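Side-chain contacts in WGR domain-containing protein (Bacteroides fragilis, PDB 2RA8), which is of unknown function but joins an N-terminal WGR domain to a curved leucine-rich repeat domain: residues V25-G30 against G54-E59; L298-V303 against D321-E326. All blocks are in the same frame, centred on the assembly; numbering follows the deposited sequence.

Contact 1. Residues V25-G30 against G54-E59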
loop_
_atom_site.group_PDB
_atom_site.type_symbol
_atom_site.label_atom_id
_atom_site.label_comp_id
_atom_site.label_asym_id
_atom_site.label_seq_id
_atom_site.Cartn_x
_atom_site.Cartn_y
_atom_site.Cartn_z
ATOM N N VAL A 25 -9.543 -0.341 -29.024
ATOM C CA VAL A 25 -10.222 -0.809 -27.824
ATOM C C VAL A 25 -10.452 0.459 -27.027
ATOM O O VAL A 25 -9.503 1.190 -26.715
ATOM C CB VAL A 25 -9.348 -1.786 -26.998
ATOM C CG1 VAL A 25 -10.046 -2.115 -25.685
ATOM C CG2 VAL A 25 -9.095 -3.073 -27.788
ATOM N N ILE A 26 -11.714 0.738 -26.716
ATOM C CA ILE A 26 -12.076 1.940 -25.977
ATOM C C ILE A 26 -12.567 1.650 -24.574
ATOM O O ILE A 26 -13.604 1.005 -24.380
ATOM C CB ILE A 26 -13.159 2.728 -26.738
ATOM C CG1 ILE A 26 -12.703 2.961 -28.183
ATOM C CG2 ILE A 26 -13.431 4.053 -26.039
ATOM C CD1 ILE A 26 -13.777 3.515 -29.087
ATOM N N VAL A 27 -11.817 2.141 -23.591
ATOM C CA VAL A 27 -12.134 1.960 -22.180
ATOM C C VAL A 27 -12.582 3.273 -21.579
ATOM O O VAL A 27 -12.020 4.340 -21.874
ATOM C CB VAL A 27 -10.891 1.442 -21.396
ATOM C CG1 VAL A 27 -11.081 1.641 -19.907
ATOM C CG2 VAL A 27 -10.659 -0.034 -21.694
ATOM N N ASN A 28 -13.603 3.193 -20.732
ATOM C CA ASN A 28 -14.161 4.349 -20.041
ATOM C C ASN A 28 -14.303 3.931 -18.593
ATOM O O ASN A 28 -14.973 2.936 -18.293
ATOM C CB ASN A 28 -15.532 4.692 -20.637
ATOM C CG ASN A 28 -16.178 5.902 -19.981
ATOM O OD1 ASN A 28 -17.405 6.029 -19.964
ATOM N ND2 ASN A 28 -15.360 6.804 -19.455
ATOM N N TYR A 29 -13.673 4.675 -17.685
ATOM C CA TYR A 29 -13.729 4.347 -16.265
ATOM C C TYR A 29 -13.790 5.534 -15.358
ATOM O O TYR A 29 -13.239 6.588 -15.664
ATOM C CB TYR A 29 -12.513 3.507 -15.858
ATOM C CG TYR A 29 -11.191 4.245 -15.920
ATOM C CD1 TYR A 29 -10.575 4.517 -17.141
ATOM C CD2 TYR A 29 -10.567 4.689 -14.755
ATOM C CE1 TYR A 29 -9.363 5.217 -17.198
ATOM C CE2 TYR A 29 -9.358 5.389 -14.799
ATOM C CZ TYR A 29 -8.767 5.648 -16.022
ATOM O OH TYR A 29 -7.576 6.338 -16.067
ATOM N N GLY A 30 -14.436 5.357 -14.209
ATOM C CA GLY A 30 -14.550 6.439 -13.248
ATOM C C GLY A 30 -15.487 6.108 -12.101
ATOM O O GLY A 30 -15.976 4.979 -11.985
ATOM N N GLY A 54 -10.673 -9.125 -24.485
ATOM C CA GLY A 54 -11.053 -10.302 -23.733
ATOM C C GLY A 54 -10.263 -10.416 -22.445
ATOM O O GLY A 54 -10.825 -10.700 -21.386
ATOM N N LYS A 55 -8.956 -10.176 -22.524
ATOM C CA LYS A 55 -8.111 -10.271 -21.339
ATOM C C LYS A 55 -8.436 -9.216 -20.300
ATOM O O LYS A 55 -8.380 -9.482 -19.100
ATOM C CB LYS A 55 -6.628 -10.183 -21.730
ATOM C CG LYS A 55 -6.186 -11.305 -22.664
ATOM C CD LYS A 55 -4.670 -11.417 -22.757
ATOM C CE LYS A 55 -4.064 -11.937 -21.458
ATOM N NZ LYS A 55 -2.591 -12.142 -21.579
ATOM N N LEU A 56 -8.780 -8.013 -20.752
ATOM C CA LEU A 56 -9.119 -6.931 -19.832
ATOM C C LEU A 56 -10.389 -7.284 -19.085
ATOM O O LEU A 56 -10.475 -7.130 -17.864
ATOM C CB LEU A 56 -9.330 -5.629 -20.605
ATOM C CG LEU A 56 -8.079 -5.025 -21.259
ATOM C CD1 LEU A 56 -8.446 -3.766 -22.023
ATOM C CD2 LEU A 56 -7.049 -4.710 -20.185
ATOM N N ILE A 57 -11.384 -7.758 -19.826
ATOM C CA ILE A 57 -12.658 -8.146 -19.233
ATOM C C ILE A 57 -12.452 -9.241 -18.205
ATOM O O ILE A 57 -12.849 -9.096 -17.047
ATOM C CB ILE A 57 -13.645 -8.598 -20.340
ATOM C CG1 ILE A 57 -14.094 -7.370 -21.134
ATOM C CG2 ILE A 57 -14.846 -9.336 -19.738
ATOM C CD1 ILE A 57 -14.970 -7.680 -22.335
ATOM N N ALA A 58 -11.801 -10.331 -18.605
ATOM C CA ALA A 58 -11.547 -11.446 -17.688
ATOM C C ALA A 58 -10.905 -10.957 -16.419
ATOM O O ALA A 58 -11.252 -11.396 -15.317
ATOM C CB ALA A 58 -10.646 -12.489 -18.358
ATOM N N GLU A 59 -9.956 -10.040 -16.572
ATOM C CA GLU A 59 -9.237 -9.473 -15.438
ATOM C C GLU A 59 -10.150 -8.691 -14.510
ATOM O O GLU A 59 -10.042 -8.791 -13.284
ATOM C CB GLU A 59 -8.130 -8.554 -15.950
ATOM C CG GLU A 59 -7.240 -7.970 -14.875
ATOM C CD GLU A 59 -6.283 -6.935 -15.437
ATOM O OE1 GLU A 59 -5.739 -7.169 -16.537
ATOM O OE2 GLU A 59 -6.068 -5.894 -14.779
#
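The closest CA pair across the two segments is Val27 CA to Leu56 CA at 9.7 Å, so helix 46-62 lies a full side-chain layer away from strand 24-31. Leu56 crosses that layer and touches the strand with one methyl, CD1. Its CD1 rests 4.3 Å from Val25 CG1 and 4.4 Å from Val27 CG2, and these two valine methyls are themselves only 4.5 Å apart. The three carbons therefore form a nearly equilateral triangle, with the leucine tip set against the notch between the two valines. The extended second torsion of Leu56 (chi2 178°) carries CD1 outward from the helix, while CD2 stays beyond van der Waals range of Val27. No hydrogen bond crosses the gap, and the 68 Å² buried is purely apolar.

Val25 and Val27 are held in the antiparallel sheet by backbone bonds to Lys41 and Gln39 of strand 37-42. On the other flank, their side chains also touch Ile18 and Trp16 of strand 13-21. Ile57, next to Leu56, continues the helix-on-sheet packing onto Ile18 and onto Arg3 and Phe5 of strand 3-8, so the helix of the WGR domain spans several strands.

Contact 2. Residues L298-V303 against D321-E326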
loop_
_atom_site.group_PDB
_atom_site.type_symbol
_atom_site.label_atom_id
_atom_site.label_comp_id
_atom_site.label_asym_id
_atom_site.label_seq_id
_atom_site.Cartn_x
_atom_site.Cartn_y
_atom_site.Cartn_z
ATOM N N LEU A 298 -0.341 -30.768 7.411
ATOM C CA LEU A 298 -1.606 -31.330 7.861
ATOM C C LEU A 298 -2.619 -31.358 6.746
ATOM O O LEU A 298 -3.338 -32.346 6.569
ATOM C CB LEU A 298 -2.154 -30.524 9.041
ATOM C CG LEU A 298 -1.227 -30.311 10.248
ATOM C CD1 LEU A 298 -1.958 -29.484 11.277
ATOM C CD2 LEU A 298 -0.797 -31.636 10.851
ATOM N N LEU A 299 -2.680 -30.274 5.978
ATOM C CA LEU A 299 -3.616 -30.192 4.867
ATOM C C LEU A 299 -3.358 -31.291 3.884
ATOM O O LEU A 299 -4.285 -31.989 3.467
ATOM C CB LEU A 299 -3.489 -28.853 4.144
ATOM C CG LEU A 299 -3.894 -27.600 4.910
ATOM C CD1 LEU A 299 -3.420 -26.376 4.139
ATOM C CD2 LEU A 299 -5.405 -27.577 5.104
ATOM N N LEU A 300 -2.094 -31.445 3.498
ATOM C CA LEU A 300 -1.704 -32.477 2.540
ATOM C C LEU A 300 -1.961 -33.884 3.037
ATOM O O LEU A 300 -2.221 -34.779 2.234
ATOM C CB LEU A 300 -0.222 -32.336 2.168
ATOM C CG LEU A 300 0.155 -31.093 1.368
ATOM C CD1 LEU A 300 1.663 -31.032 1.184
ATOM C CD2 LEU A 300 -0.551 -31.120 0.026
ATOM N N ASP A 301 -1.884 -34.088 4.354
ATOM C CA ASP A 301 -2.133 -35.403 4.949
ATOM C C ASP A 301 -3.614 -35.662 5.084
ATOM O O ASP A 301 -4.028 -36.737 5.519
ATOM C CB ASP A 301 -1.513 -35.512 6.356
ATOM C CG ASP A 301 0.013 -35.532 6.342
ATOM O OD1 ASP A 301 0.609 -36.003 5.353
ATOM O OD2 ASP A 301 0.618 -35.094 7.343
ATOM N N HIS A 302 -4.424 -34.672 4.722
ATOM C CA HIS A 302 -5.874 -34.792 4.833
ATOM C C HIS A 302 -6.598 -34.123 3.698
ATOM O O HIS A 302 -7.545 -33.369 3.925
ATOM C CB HIS A 302 -6.345 -34.164 6.143
ATOM C CG HIS A 302 -5.870 -34.882 7.363
ATOM N ND1 HIS A 302 -6.329 -36.134 7.713
ATOM C CD2 HIS A 302 -4.980 -34.525 8.320
ATOM C CE1 HIS A 302 -5.742 -36.518 8.833
ATOM N NE2 HIS A 302 -4.919 -35.559 9.222
ATOM N N VAL A 303 -6.163 -34.384 2.469
ATOM C CA VAL A 303 -6.802 -33.786 1.300
ATOM C C VAL A 303 -8.265 -34.164 1.253
ATOM O O VAL A 303 -9.100 -33.400 0.773
ATOM C CB VAL A 303 -6.128 -34.256 -0.003
ATOM C CG1 VAL A 303 -6.695 -33.493 -1.186
ATOM C CG2 VAL A 303 -4.620 -34.057 0.093
ATOM N N ASP A 321 9.550 -22.852 -0.386
ATOM C CA ASP A 321 9.129 -22.971 -1.774
ATOM C C ASP A 321 8.789 -24.393 -2.137
ATOM O O ASP A 321 7.899 -24.634 -2.949
ATOM C CB ASP A 321 10.186 -22.426 -2.748
ATOM C CG ASP A 321 11.604 -22.661 -2.282
ATOM O OD1 ASP A 321 11.880 -23.723 -1.682
ATOM O OD2 ASP A 321 12.453 -21.779 -2.538
ATOM N N GLU A 322 9.477 -25.350 -1.531
ATOM C CA GLU A 322 9.210 -26.751 -1.829
ATOM C C GLU A 322 7.815 -27.136 -1.383
ATOM O O GLU A 322 7.118 -27.881 -2.081
ATOM C CB GLU A 322 10.254 -27.637 -1.153
ATOM C CG GLU A 322 11.685 -27.196 -1.459
ATOM C CD GLU A 322 12.733 -28.185 -0.983
ATOM O OE1 GLU A 322 12.716 -28.548 0.213
ATOM O OE2 GLU A 322 13.578 -28.596 -1.808
HETATM N N MSE A 323 7.393 -26.623 -0.228
HETATM C CA MSE A 323 6.056 -26.911 0.297
HETATM C C MSE A 323 4.996 -26.234 -0.544
HETATM O O MSE A 323 3.921 -26.803 -0.793
HETATM C CB MSE A 323 5.937 -26.447 1.758
HETATM C CG MSE A 323 4.532 -26.573 2.339
HETATM SE SE MSE A 323 3.794 -28.372 2.239
HETATM C CE MSE A 323 4.632 -29.108 3.821
ATOM N N LYS A 324 5.283 -25.015 -0.992
ATOM C CA LYS A 324 4.341 -24.290 -1.834
ATOM C C LYS A 324 4.158 -25.007 -3.154
ATOM O O LYS A 324 3.050 -25.044 -3.693
ATOM C CB LYS A 324 4.808 -22.838 -2.057
ATOM C CG LYS A 324 4.600 -21.931 -0.835
ATOM C CD LYS A 324 5.022 -20.483 -1.099
ATOM C CE LYS A 324 6.539 -20.351 -1.142
ATOM N NZ LYS A 324 6.982 -18.964 -1.461
ATOM N N LYS A 325 5.227 -25.604 -3.681
ATOM C CA LYS A 325 5.125 -26.348 -4.937
ATOM C C LYS A 325 4.223 -27.541 -4.716
ATOM O O LYS A 325 3.335 -27.820 -5.520
ATOM C CB LYS A 325 6.493 -26.870 -5.390
ATOM C CG LYS A 325 7.557 -25.815 -5.630
ATOM C CD LYS A 325 7.310 -25.003 -6.891
ATOM C CE LYS A 325 8.453 -24.015 -7.118
ATOM N NZ LYS A 325 8.331 -23.264 -8.396
ATOM N N GLU A 326 4.456 -28.250 -3.613
ATOM C CA GLU A 326 3.676 -29.437 -3.269
ATOM C C GLU A 326 2.227 -29.091 -3.107
ATOM O O GLU A 326 1.351 -29.772 -3.641
ATOM C CB GLU A 326 4.180 -30.057 -1.967
ATOM C CG GLU A 326 3.906 -31.553 -1.863
ATOM C CD GLU A 326 4.384 -32.153 -0.552
ATOM O OE1 GLU A 326 5.445 -31.723 -0.054
ATOM O OE2 GLU A 326 3.707 -33.063 -0.028
#
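Leu300 meets both partners through one methyl: its CD1 touches Met323 and Glu326 of the helix beginning at Asp321. The backbones stand well apart, with Leu300 CA 8.5 Å from Glu326 CA, so the side chains do the bridging. On Glu326 the methyl lies over the face of the carboxylate, displaced toward one oxygen: Leu300 CD1 is 3.1 Å from OE2 and 3.4 Å from CD of Glu326, and the line from CD to the methyl leans about 26° from the normal of the carboxylate plane. The aliphatic stem follows, with Glu326 CG 3.8 Å from Leu300 CD1. Met323, present as selenomethionine, meets the same methyl from another direction, roughly at right angles to the glutamate, with SE 3.6 Å from Leu300 CD1.

Torsions explain both approaches. The Met323 chain leaves anti to its backbone N (chi1 174°) and then bends at chi2 and chi3, swinging the selenium toward Leu300. Glu326 stays extended beyond CG, which takes its carboxylate across the gap.

In the next shell, Arg297 grips Glu326 through a salt bridge from NH2 to OE2, the same oxygen that lies nearest the methyl. Met323 packs on Asp293, Ala296 and Arg297, while Leu300 reaches further along helix 321-330 to Leu327 and Ser330.

The 133 Å² buried thus combines apolar packing with a carboxylate whose charge is answered by Arg297 of helix 293-300. Asp301 OD1 stands 6.9 Å from Glu326 OE2; with Arg297 also making a long, weak ion pair to Asp301, the arginine probably offsets repulsion between these acids, and may favour the ionised form of Glu326.

Overall arrangement
From the N terminus, contact 1 closes first: the chain leaves strand 24-31, adds edge strand 37-42, and returns as helix 46-62 over the same sheet, all within the WGR domain. The chain then runs through the parallel strands of the leucine-rich repeat domain. Contact 2 closes a shorter loop near its C-terminal end, where strand 311-313 falls in sequence between segments 298-303 and 321-326. The loops are in series, neither crossing nor enclosing one another; the centres of contacts 1 and 2 are about 36 Å apart and their nearest atoms about 20 Å. Contact 1 ties helix to antiparallel sheet, contact 2 helix to helix, and residues in both sets of segments reach the second subunit.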